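Local coordinates for tryptophane-5-halogenase (Microbispora sp. ATCC PTA-5024, PDB 5UAO), which probably uses reduced FAD to chlorinate a tryptophan of a lanthipeptide at C5 during NAI-107 biosynthesis, at residues G41-K49 against L185-H196. Numbering follows the deposited sequence.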
loop_
_atom_site.group_PDB
_atom_site.type_symbol
_atom_site.label_atom_id
_atom_site.label_comp_id
_atom_site.label_asym_id
_atom_site.label_seq_id
_atom_site.Cartn_x
_atom_site.Cartn_y
_atom_site.Cartn_z
ATOM N N GLY A 41 14.500 -15.506 -18.902
ATOM C CA GLY A 41 15.928 -15.653 -18.729
ATOM C C GLY A 41 16.672 -14.472 -19.388
ATOM O O GLY A 41 17.565 -13.873 -18.773
ATOM N N TYR A 42 16.246 -14.100 -20.589
ATOM C CA TYR A 42 16.952 -13.015 -21.315
ATOM C C TYR A 42 16.733 -11.660 -20.656
ATOM O O TYR A 42 17.706 -10.894 -20.502
ATOM C CB TYR A 42 16.673 -13.024 -22.830
ATOM C CG TYR A 42 17.568 -14.099 -23.533
ATOM C CD1 TYR A 42 18.900 -13.853 -23.772
ATOM C CD2 TYR A 42 17.094 -15.357 -23.847
ATOM C CE1 TYR A 42 19.720 -14.817 -24.312
ATOM C CE2 TYR A 42 17.903 -16.316 -24.422
ATOM C CZ TYR A 42 19.236 -16.018 -24.652
ATOM O OH TYR A 42 20.080 -16.924 -25.236
ATOM N N LEU A 43 15.501 -11.386 -20.209
ATOM C CA LEU A 43 15.274 -10.163 -19.525
ATOM C C LEU A 43 16.045 -10.078 -18.232
ATOM O O LEU A 43 16.570 -9.021 -17.889
ATOM C CB LEU A 43 13.778 -9.905 -19.310
ATOM C CG LEU A 43 12.914 -9.748 -20.566
ATOM C CD1 LEU A 43 11.496 -9.697 -20.137
ATOM C CD2 LEU A 43 13.224 -8.467 -21.380
ATOM N N THR A 44 16.158 -11.170 -17.488
ATOM C CA THR A 44 16.935 -11.149 -16.274
ATOM C C THR A 44 18.403 -10.933 -16.562
ATOM O O THR A 44 19.035 -10.095 -15.887
ATOM C CB THR A 44 16.852 -12.497 -15.544
ATOM O OG1 THR A 44 15.488 -12.759 -15.261
ATOM C CG2 THR A 44 17.624 -12.464 -14.278
ATOM N N ALA A 45 18.950 -11.656 -17.542
ATOM C CA ALA A 45 20.383 -11.518 -17.856
ATOM C C ALA A 45 20.728 -10.078 -18.348
ATOM O O ALA A 45 21.727 -9.505 -17.937
ATOM C CB ALA A 45 20.771 -12.541 -18.913
ATOM N N LEU A 46 19.848 -9.488 -19.159
ATOM C CA LEU A 46 20.057 -8.125 -19.643
ATOM C C LEU A 46 19.990 -7.100 -18.505
ATOM O O LEU A 46 20.756 -6.152 -18.504
ATOM C CB LEU A 46 19.051 -7.788 -20.739
ATOM C CG LEU A 46 19.347 -8.505 -22.024
ATOM C CD1 LEU A 46 18.152 -8.446 -22.943
ATOM C CD2 LEU A 46 20.516 -7.829 -22.713
ATOM N N ALA A 47 19.064 -7.310 -17.550
ATOM C CA ALA A 47 18.927 -6.426 -16.400
ATOM C C ALA A 47 20.145 -6.500 -15.475
ATOM O O ALA A 47 20.615 -5.415 -15.024
ATOM C CB ALA A 47 17.668 -6.732 -15.628
ATOM N N LEU A 48 20.667 -7.727 -15.228
ATOM C CA LEU A 48 21.841 -7.876 -14.427
ATOM C C LEU A 48 23.064 -7.177 -15.022
ATOM O O LEU A 48 23.796 -6.483 -14.320
ATOM C CB LEU A 48 22.200 -9.335 -14.171
ATOM C CG LEU A 48 21.275 -10.046 -13.196
ATOM C CD1 LEU A 48 21.409 -11.563 -13.458
ATOM C CD2 LEU A 48 21.606 -9.706 -11.766
ATOM N N LYS A 49 23.313 -7.422 -16.280
ATOM C CA LYS A 49 24.428 -6.805 -16.949
ATOM C C LYS A 49 24.253 -5.254 -17.101
ATOM O O LYS A 49 25.244 -4.555 -17.047
ATOM C CB LYS A 49 24.636 -7.498 -18.299
ATOM C CG LYS A 49 26.050 -7.452 -18.846
ATOM C CD LYS A 49 27.047 -8.211 -17.962
ATOM C CE LYS A 49 28.446 -8.071 -18.533
ATOM N NZ LYS A 49 29.439 -8.389 -17.475
ATOM N N LEU A 185 16.363 -10.078 -28.115
ATOM C CA LEU A 185 16.949 -10.127 -26.804
ATOM C C LEU A 185 18.202 -11.013 -26.759
ATOM O O LEU A 185 19.175 -10.710 -26.078
ATOM C CB LEU A 185 15.932 -10.629 -25.771
ATOM C CG LEU A 185 14.662 -9.810 -25.551
ATOM C CD1 LEU A 185 13.725 -10.535 -24.586
ATOM C CD2 LEU A 185 14.990 -8.399 -25.117
ATOM N N THR A 186 18.185 -12.083 -27.522
ATOM C CA THR A 186 19.338 -12.984 -27.536
ATOM C C THR A 186 20.558 -12.298 -28.152
ATOM O O THR A 186 21.703 -12.403 -27.670
ATOM C CB THR A 186 18.988 -14.253 -28.318
ATOM O OG1 THR A 186 17.914 -14.943 -27.648
ATOM C CG2 THR A 186 20.234 -15.198 -28.463
ATOM N N GLU A 187 20.285 -11.541 -29.189
ATOM C CA GLU A 187 21.330 -10.763 -29.862
ATOM C C GLU A 187 21.868 -9.679 -28.959
ATOM O O GLU A 187 23.080 -9.468 -28.913
ATOM C CB GLU A 187 20.784 -10.141 -31.185
ATOM C CG GLU A 187 21.687 -9.074 -31.836
ATOM C CD GLU A 187 20.924 -7.873 -32.426
ATOM O OE1 GLU A 187 20.418 -7.964 -33.577
ATOM O OE2 GLU A 187 20.867 -6.812 -31.744
ATOM N N LEU A 188 20.979 -8.977 -28.254
ATOM C CA LEU A 188 21.388 -7.922 -27.362
ATOM C C LEU A 188 22.228 -8.456 -26.261
ATOM O O LEU A 188 23.217 -7.874 -25.946
ATOM C CB LEU A 188 20.206 -7.162 -26.739
ATOM C CG LEU A 188 19.694 -5.900 -27.368
ATOM C CD1 LEU A 188 18.642 -5.234 -26.474
ATOM C CD2 LEU A 188 20.846 -4.938 -27.575
ATOM N N ALA A 189 21.844 -9.586 -25.665
ATOM C CA ALA A 189 22.613 -10.158 -24.572
ATOM C C ALA A 189 24.070 -10.494 -25.010
ATOM O O ALA A 189 25.027 -10.206 -24.278
ATOM C CB ALA A 189 21.911 -11.424 -24.068
ATOM N N ALA A 190 24.210 -11.034 -26.225
ATOM C CA ALA A 190 25.543 -11.387 -26.744
ATOM C C ALA A 190 26.365 -10.131 -26.989
ATOM O O ALA A 190 27.524 -10.071 -26.638
ATOM C CB ALA A 190 25.408 -12.166 -28.032
ATOM N N ARG A 191 25.738 -9.119 -27.551
ATOM C CA ARG A 191 26.409 -7.885 -27.825
ATOM C C ARG A 191 26.844 -7.221 -26.531
ATOM O O ARG A 191 27.831 -6.548 -26.494
ATOM C CB ARG A 191 25.438 -6.975 -28.516
ATOM C CG ARG A 191 26.015 -5.678 -28.968
ATOM C CD ARG A 191 25.111 -5.130 -30.081
ATOM N NE ARG A 191 24.155 -4.175 -29.576
ATOM C CZ ARG A 191 22.990 -3.870 -30.147
ATOM N NH1 ARG A 191 22.573 -4.479 -31.244
ATOM N NH2 ARG A 191 22.233 -2.945 -29.575
ATOM N N ARG A 192 26.089 -7.385 -25.468
ATOM C CA ARG A 192 26.446 -6.786 -24.211
ATOM C C ARG A 192 27.269 -7.627 -23.261
ATOM O O ARG A 192 27.486 -7.203 -22.137
ATOM C CB ARG A 192 25.182 -6.340 -23.528
ATOM C CG ARG A 192 24.516 -5.234 -24.303
ATOM C CD ARG A 192 23.257 -4.837 -23.615
ATOM N NE ARG A 192 22.494 -3.802 -24.300
ATOM C CZ ARG A 192 21.416 -3.234 -23.769
ATOM N NH1 ARG A 192 20.963 -3.628 -22.572
ATOM N NH2 ARG A 192 20.764 -2.309 -24.438
ATOM N N GLY A 193 27.775 -8.765 -23.692
ATOM C CA GLY A 193 28.748 -9.524 -22.871
ATOM C C GLY A 193 28.142 -10.586 -21.941
ATOM O O GLY A 193 28.818 -11.146 -21.072
ATOM N N VAL A 194 26.856 -10.861 -22.080
ATOM C CA VAL A 194 26.276 -12.029 -21.379
ATOM C C VAL A 194 26.910 -13.284 -22.011
ATOM O O VAL A 194 26.903 -13.400 -23.254
ATOM C CB VAL A 194 24.733 -12.065 -21.499
ATOM C CG1 VAL A 194 24.189 -13.375 -20.968
ATOM C CG2 VAL A 194 24.092 -10.917 -20.720
ATOM N N ARG A 195 27.457 -14.202 -21.209
ATOM C CA ARG A 195 28.015 -15.452 -21.793
ATOM C C ARG A 195 26.921 -16.485 -22.001
ATOM O O ARG A 195 26.086 -16.668 -21.151
ATOM C CB ARG A 195 29.073 -16.032 -20.863
ATOM C CG ARG A 195 30.124 -15.018 -20.451
ATOM C CD ARG A 195 31.369 -15.691 -19.866
ATOM N NE ARG A 195 31.193 -16.220 -18.506
ATOM C CZ ARG A 195 30.925 -17.490 -18.198
ATOM N NH1 ARG A 195 30.729 -18.403 -19.142
ATOM N NH2 ARG A 195 30.826 -17.844 -16.922
ATOM N N HIS A 196 26.936 -17.175 -23.115
ATOM C CA HIS A 196 25.978 -18.218 -23.369
ATOM C C HIS A 196 26.568 -19.624 -23.088
ATOM O O HIS A 196 27.701 -19.865 -23.436
ATOM C CB HIS A 196 25.502 -18.121 -24.790
ATOM C CG HIS A 196 24.310 -18.963 -25.054
ATOM N ND1 HIS A 196 24.397 -20.262 -25.535
ATOM C CD2 HIS A 196 22.991 -18.701 -24.899
ATOM C CE1 HIS A 196 23.177 -20.760 -25.655
ATOM N NE2 HIS A 196 22.305 -19.832 -25.276
HETATM O O HOH W 1 22.276 -5.327 -20.631
HETATM O O HOH W 2 29.120 -11.322 -18.236
#
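Tyr-42 lays its ring against Thr-186, where helix 39-51 packs beside helix 178-191. Strand 31-35 leads into helix 39-51 through a GxGxxG-type sequence whose last glycine, Gly-41, lies in the helix, consistent with the dinucleotide-binding Rossmann-like fold of flavin-dependent halogenases. Segments 41-49 and 185-191 run in the same general direction, with their axes 28° apart. Thr-186 OG1, hydrogen-bonded to Val-182 O, lies over one ring face, 3.4 Å from Tyr-42 CZ. Ala-189 CB meets the ring edge in its plane. Tyr-42 OH and His-196 NE2 both hydrogen-bond Glu-61 OE2. With an alanine at this position, Thr-186 and Ala-189 are likely to lose their cover, and Glu-61 one hydroxyl partner. Leu-43 CD2 touches Leu-185 CD1 at 3.8 Å. Ala-45 CB touches both methyls of Val-194. With CG anti to its carbonyl carbon (chi1 -72°), Leu-46 turns CD2 onto the other helix backbone, 3.6 Å from Ala-189 CA. Its other methyl meets Leu-185 CD2. A water joins Leu-46 O to Arg-192 NH1, which also bonds Leu-86 O. Gly-193, at positive phi, ends helix 178-191 in a Schellman motif. Lys-49 bends at chi2 (64°), which brings CE 3.8 Å from Arg-192 O. Its NZ bonds Leu-55 O and a water that lies 2.9 Å from Gly-193 O.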